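Local coordinates for protein putative oxidoreductase molybdopterin-binding subunit (Sulfolobus tokodaii, PDB 4ZOH) that probably oxidises aldehydes or related substrates at a molybdenum centre, as the large subunit of a xanthine dehydrogenase-family enzyme carrying a pterin cytosine dinucleotide cofactor, at residues 32-37 against 82-87; 172-177 against 231-236. One frame throughout, in Å; residues are numbered along the deposited sequence.

Contact 1: residues 32-37 against 82-87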
loop_
_atom_site.group_PDB
_atom_site.type_symbol
_atom_site.label_atom_id
_atom_site.label_comp_id
_atom_site.label_asym_id
_atom_site.label_seq_id
_atom_site.Cartn_x
_atom_site.Cartn_y
_atom_site.Cartn_z
ATOM N N LEU A 32 -9.985 4.408 7.030
ATOM C CA LEU A 32 -10.730 5.397 7.772
ATOM C C LEU A 32 -9.762 6.280 8.602
ATOM O O LEU A 32 -8.622 5.868 8.887
ATOM C CB LEU A 32 -11.731 4.700 8.734
ATOM C CG LEU A 32 -12.866 3.876 8.089
ATOM C CD1 LEU A 32 -13.660 3.102 9.145
ATOM C CD2 LEU A 32 -13.784 4.835 7.386
ATOM N N PHE A 33 -10.210 7.480 8.969
ATOM C CA PHE A 33 -9.375 8.390 9.749
ATOM C C PHE A 33 -9.859 8.468 11.179
ATOM O O PHE A 33 -11.066 8.543 11.419
ATOM C CB PHE A 33 -9.286 9.778 9.112
ATOM C CG PHE A 33 -8.169 10.582 9.673
ATOM C CD1 PHE A 33 -8.379 11.427 10.798
ATOM C CD2 PHE A 33 -6.834 10.415 9.155
ATOM C CE1 PHE A 33 -7.308 12.135 11.348
ATOM C CE2 PHE A 33 -5.763 11.114 9.723
ATOM C CZ PHE A 33 -6.008 11.992 10.809
ATOM N N VAL A 34 -8.903 8.439 12.108
ATOM C CA VAL A 34 -9.142 8.381 13.570
ATOM C C VAL A 34 -8.576 9.644 14.228
ATOM O O VAL A 34 -7.415 9.994 14.003
ATOM C CB VAL A 34 -8.500 7.086 14.143
ATOM C CG1 VAL A 34 -8.634 6.929 15.664
ATOM C CG2 VAL A 34 -9.098 5.840 13.458
ATOM N N ALA A 35 -9.376 10.317 15.048
ATOM C CA ALA A 35 -8.865 11.424 15.860
ATOM C C ALA A 35 -9.267 11.176 17.312
ATOM O O ALA A 35 -10.301 10.520 17.567
ATOM C CB ALA A 35 -9.396 12.761 15.322
ATOM N N PHE A 36 -8.469 11.690 18.255
ATOM C CA PHE A 36 -8.775 11.588 19.657
ATOM C C PHE A 36 -9.308 12.891 20.243
ATOM O O PHE A 36 -8.780 13.961 19.952
ATOM C CB PHE A 36 -7.578 11.064 20.448
ATOM C CG PHE A 36 -7.178 9.691 20.053
ATOM C CD1 PHE A 36 -7.452 8.583 20.910
ATOM C CD2 PHE A 36 -6.523 9.462 18.810
ATOM C CE1 PHE A 36 -7.101 7.293 20.561
ATOM C CE2 PHE A 36 -6.165 8.145 18.467
ATOM C CZ PHE A 36 -6.459 7.065 19.322
ATOM N N VAL A 37 -10.389 12.790 21.035
ATOM C CA VAL A 37 -10.867 13.878 21.910
ATOM C C VAL A 37 -9.952 13.840 23.117
ATOM O O VAL A 37 -9.634 12.750 23.631
ATOM C CB VAL A 37 -12.360 13.683 22.362
ATOM C CG1 VAL A 37 -12.866 14.876 23.210
ATOM C CG2 VAL A 37 -13.277 13.481 21.145
ATOM N N ILE A 82 -12.474 8.592 21.211
ATOM C CA ILE A 82 -11.898 8.334 19.864
ATOM C C ILE A 82 -13.016 8.494 18.839
ATOM O O ILE A 82 -14.076 7.866 19.009
ATOM C CB ILE A 82 -11.311 6.927 19.696
ATOM C CG1 ILE A 82 -10.439 6.498 20.861
ATOM C CG2 ILE A 82 -10.549 6.857 18.378
ATOM C CD1 ILE A 82 -11.099 5.571 21.846
ATOM N N VAL A 83 -12.827 9.350 17.823
ATOM C CA VAL A 83 -13.788 9.434 16.793
ATOM C C VAL A 83 -13.217 8.782 15.534
ATOM O O VAL A 83 -11.959 8.805 15.317
ATOM C CB VAL A 83 -14.289 10.837 16.514
ATOM C CG1 VAL A 83 -14.762 11.540 17.831
ATOM C CG2 VAL A 83 -13.298 11.710 15.753
ATOM N N ILE A 84 -14.136 8.228 14.707
ATOM C CA ILE A 84 -13.799 7.611 13.392
ATOM C C ILE A 84 -14.628 8.220 12.257
ATOM O O ILE A 84 -15.854 8.395 12.381
ATOM C CB ILE A 84 -13.912 6.084 13.432
ATOM C CG1 ILE A 84 -13.286 5.580 14.748
ATOM C CG2 ILE A 84 -13.309 5.457 12.141
ATOM C CD1 ILE A 84 -12.650 4.217 14.774
ATOM N N ALA A 85 -13.972 8.639 11.180
ATOM C CA ALA A 85 -14.735 9.189 10.065
ATOM C C ALA A 85 -14.079 8.825 8.714
ATOM O O ALA A 85 -13.007 8.204 8.664
ATOM C CB ALA A 85 -14.917 10.705 10.209
ATOM N N LYS A 86 -14.728 9.235 7.643
ATOM C CA LYS A 86 -14.333 8.925 6.290
ATOM C C LYS A 86 -13.011 9.529 5.950
ATOM O O LYS A 86 -12.310 8.947 5.146
ATOM C CB LYS A 86 -15.409 9.455 5.342
ATOM C CG LYS A 86 -15.091 9.588 3.859
ATOM C CD LYS A 86 -15.904 10.712 3.199
ATOM C CE LYS A 86 -16.307 10.354 1.775
ATOM N NZ LYS A 86 -17.684 10.824 1.402
ATOM N N ASP A 87 -12.719 10.723 6.484
ATOM C CA ASP A 87 -11.410 11.386 6.290
ATOM C C ASP A 87 -11.082 12.378 7.410
ATOM O O ASP A 87 -11.935 12.643 8.282
ATOM C CB ASP A 87 -11.306 12.032 4.907
ATOM C CG ASP A 87 -11.950 13.344 4.838
ATOM O OD1 ASP A 87 -12.724 13.759 5.704
ATOM O OD2 ASP A 87 -11.676 14.001 3.889
#
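Phe33 and Ala85 face each other as an antiparallel hydrogen-bonded pair, and so do Ala35 and Val83, so four backbone bonds tie strand 32-37 to strand 82-85. Phe33 N reaches Ala85 O at 2.9 Å, Ala85 N returns the bond to Phe33 O, and Val83 N lies 2.8 Å from Ala35 O. The fourth bond, Ala35 N to Val83 O, is less straight (157° at the hydrogen). Between the bonds, Val34 CA makes a CA-H...O contact to Val83 O.

The non-hydrogen-bonded pairs, Val34 with Ile84 and Phe36 with Ile82, send their side chains to one face of the sheet. There Ile82 is central. Its CG2, anti to the backbone N, presses against Val34 CG1 at 3.3 Å, tighter than usual van der Waals contact, and the same methyl makes a CH-pi contact over one face of the Phe36 ring, 4.2 Å from its centroid. Ile82 CG1 meets the ring at Phe36 CE1. At the border of this group the Leu32 and Ile84 side chains cross at about a right angle, with Leu32 CD1 3.8 Å from Ile84 CG2.

The other face carries Phe33, Ala35, Val83 and Ala85. Val83 CG2 touches Ala35 CB at 4.1 Å, while Phe33 CB rests on the backbone of Asp87. Helix 88-95 packs here against Phe33 and Ala35; Asp87 is its N-cap, with OD1 bonded to Glu90 N and OD2 in a salt bridge to a basic side chain of another protein's chain. On the Val34 face lies helix 223-235, and Trp241 meets the Phe36 ring edge-to-face. Paired amides thus leave two apolar surfaces, each taken up by a helix, and charge appears past the strand's end, where Asp87 meets the chain of another protein.

Contact 2: residues 172-177 against 231-236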
loop_
_atom_site.group_PDB
_atom_site.type_symbol
_atom_site.label_atom_id
_atom_site.label_comp_id
_atom_site.label_asym_id
_atom_site.label_seq_id
_atom_site.Cartn_x
_atom_site.Cartn_y
_atom_site.Cartn_z
ATOM N N ALA A 172 -3.398 1.010 11.057
ATOM C CA ALA A 172 -3.653 -0.328 11.643
ATOM C C ALA A 172 -4.719 -1.087 10.843
ATOM O O ALA A 172 -5.722 -0.526 10.454
ATOM C CB ALA A 172 -4.091 -0.184 13.087
ATOM N N TYR A 173 -4.451 -2.360 10.586
ATOM C CA TYR A 173 -5.315 -3.145 9.741
ATOM C C TYR A 173 -5.325 -4.579 10.226
ATOM O O TYR A 173 -4.286 -5.230 10.271
ATOM C CB TYR A 173 -4.852 -3.130 8.272
ATOM C CG TYR A 173 -5.752 -3.971 7.455
ATOM C CD1 TYR A 173 -7.134 -3.728 7.466
ATOM C CD2 TYR A 173 -5.254 -5.046 6.709
ATOM C CE1 TYR A 173 -8.021 -4.507 6.740
ATOM C CE2 TYR A 173 -6.113 -5.847 5.957
ATOM C CZ TYR A 173 -7.501 -5.567 5.976
ATOM O OH TYR A 173 -8.368 -6.327 5.251
ATOM N N PHE A 174 -6.520 -5.080 10.564
ATOM C CA PHE A 174 -6.619 -6.486 11.050
ATOM C C PHE A 174 -7.425 -7.210 9.983
ATOM O O PHE A 174 -8.546 -6.755 9.662
ATOM C CB PHE A 174 -7.329 -6.462 12.433
ATOM C CG PHE A 174 -7.550 -7.809 13.029
ATOM C CD1 PHE A 174 -6.451 -8.636 13.323
ATOM C CD2 PHE A 174 -8.862 -8.290 13.235
ATOM C CE1 PHE A 174 -6.646 -9.929 13.830
ATOM C CE2 PHE A 174 -9.068 -9.572 13.746
ATOM C CZ PHE A 174 -7.963 -10.390 14.067
ATOM N N ASP A 175 -6.870 -8.295 9.408
ATOM C CA ASP A 175 -7.535 -9.038 8.395
ATOM C C ASP A 175 -8.429 -10.203 8.872
ATOM O O ASP A 175 -8.969 -10.905 8.049
ATOM C CB ASP A 175 -6.531 -9.566 7.415
ATOM C CG ASP A 175 -5.669 -10.609 8.008
ATOM O OD1 ASP A 175 -5.871 -11.100 9.135
ATOM O OD2 ASP A 175 -4.779 -10.948 7.313
ATOM N N GLY A 176 -8.580 -10.393 10.179
ATOM C CA GLY A 176 -9.380 -11.507 10.728
ATOM C C GLY A 176 -8.512 -12.453 11.523
ATOM O O GLY A 176 -8.979 -13.097 12.459
ATOM N N ASN A 177 -7.244 -12.532 11.148
ATOM C CA ASN A 177 -6.266 -13.368 11.821
ATOM C C ASN A 177 -5.073 -12.517 12.332
ATOM O O ASN A 177 -4.537 -12.726 13.438
ATOM C CB ASN A 177 -5.709 -14.428 10.852
ATOM C CG ASN A 177 -4.476 -15.141 11.416
ATOM O OD1 ASN A 177 -4.489 -15.633 12.562
ATOM N ND2 ASN A 177 -3.388 -15.175 10.633
ATOM N N LEU A 231 -8.977 -0.801 18.403
ATOM C CA LEU A 231 -9.987 -0.493 17.421
ATOM C C LEU A 231 -9.921 -1.241 16.084
ATOM O O LEU A 231 -10.991 -1.606 15.532
ATOM C CB LEU A 231 -10.082 0.994 17.174
ATOM C CG LEU A 231 -10.577 1.817 18.365
ATOM C CD1 LEU A 231 -10.358 3.276 18.059
ATOM C CD2 LEU A 231 -12.054 1.538 18.664
ATOM N N ALA A 232 -8.688 -1.504 15.583
ATOM C CA ALA A 232 -8.565 -2.164 14.303
ATOM C C ALA A 232 -9.110 -3.584 14.407
ATOM O O ALA A 232 -9.721 -4.023 13.441
ATOM C CB ALA A 232 -7.119 -2.175 13.769
ATOM N N LEU A 233 -8.864 -4.291 15.527
ATOM C CA LEU A 233 -9.487 -5.614 15.769
ATOM C C LEU A 233 -11.019 -5.612 15.660
ATOM O O LEU A 233 -11.624 -6.530 15.129
ATOM C CB LEU A 233 -9.093 -6.229 17.125
ATOM C CG LEU A 233 -7.606 -6.216 17.469
ATOM C CD1 LEU A 233 -7.433 -7.007 18.733
ATOM C CD2 LEU A 233 -6.728 -6.716 16.354
ATOM N N MET A 234 -11.605 -4.540 16.132
ATOM C CA MET A 234 -13.026 -4.401 16.164
ATOM C C MET A 234 -13.600 -3.964 14.810
ATOM O O MET A 234 -14.574 -4.521 14.361
ATOM C CB MET A 234 -13.388 -3.380 17.258
ATOM C CG MET A 234 -14.708 -3.652 17.923
ATOM S SD MET A 234 -15.328 -2.165 18.681
ATOM C CE MET A 234 -16.869 -2.090 17.747
ATOM N N LEU A 235 -13.071 -2.903 14.227
ATOM C CA LEU A 235 -13.663 -2.323 13.041
ATOM C C LEU A 235 -13.398 -3.064 11.715
ATOM O O LEU A 235 -14.191 -2.930 10.796
ATOM C CB LEU A 235 -13.236 -0.867 12.900
ATOM C CG LEU A 235 -14.151 0.011 13.745
ATOM C CD1 LEU A 235 -13.444 0.541 14.939
ATOM C CD2 LEU A 235 -14.655 1.192 12.917
ATOM N N ARG A 236 -12.290 -3.797 11.578
ATOM C CA ARG A 236 -12.028 -4.533 10.301
ATOM C C ARG A 236 -11.845 -3.686 9.014
ATOM O O ARG A 236 -12.025 -4.229 7.902
ATOM C CB ARG A 236 -13.126 -5.599 10.020
ATOM C CG ARG A 236 -13.455 -6.547 11.173
ATOM C CD ARG A 236 -12.253 -7.028 11.926
ATOM N NE ARG A 236 -12.687 -7.978 12.970
ATOM C CZ ARG A 236 -12.751 -9.303 12.822
ATOM N NH1 ARG A 236 -12.442 -9.880 11.656
ATOM N NH2 ARG A 236 -13.092 -10.054 13.843
HETATM O O HOH W 1 -8.768 -3.269 10.845
HETATM O O HOH W 2 -10.751 -7.156 8.059
HETATM O O HOH W 3 -11.931 -12.736 13.057
#
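Ala172 and Ala232 touch where strand 170-174 runs past the last turn of helix 223-235; the axes of the short segments 172-174 and 231-235 come within 6.9 Å and are inclined at 45°. The two CB methyls meet at 3.7 Å, small enough to bring the backbones near. Phe174 carries most of the remaining contact. With CG anti to its backbone N (chi1 178°), the ring swings toward the helix, and Leu233 CD2 sits over one face in a CH-pi contact, 3.8 Å from the centroid. Gly176 N lies over the opposite face. Arg236, bent at chi2, runs alongside the ring and brings its guanidinium to the ring edge: Phe174 CE2 stands 3.8 Å from CZ of Arg236, over the guanidinium face, with the two planes 75° apart. Arg236 NE also makes a weak bond to Leu233 O. Three waters bridge the polar groups: one links Phe174 N to Ala232 O, another Phe174 O to Arg236 O, the third Gly176 O to NH2 of Arg236. Lys19 of the second subunit also bonds to Arg236 O. Direct contact is therefore mostly apolar, with water joining backbone groups and the Arg236 guanidinium beside a subunit interface.

In the fold
Contacts 1 and 2 lie about 15 Å apart between centres and share one mixed sheet, in which strand 239-241 stands between strands 32-38 and 170-174. Helix 223-235 joins them: the end that packs on 172-177 also reaches the Val34 face of contact 1, where Leu231 CD1 meets Ile82 CG2 at 3.6 Å and Leu235 CD1 meets Ile84 CD1 at 3.8 Å. The sheet thereby unites strands of the a/b hammerhead domain with strands of the first molybdopterin cofactor-binding domain. The contact centres sit about 30 and 31 Å from the centre of the chain; other chains approach contact 1 at Lys86 and Asp87, and contact 2 around Tyr173, Asp175 and Arg236.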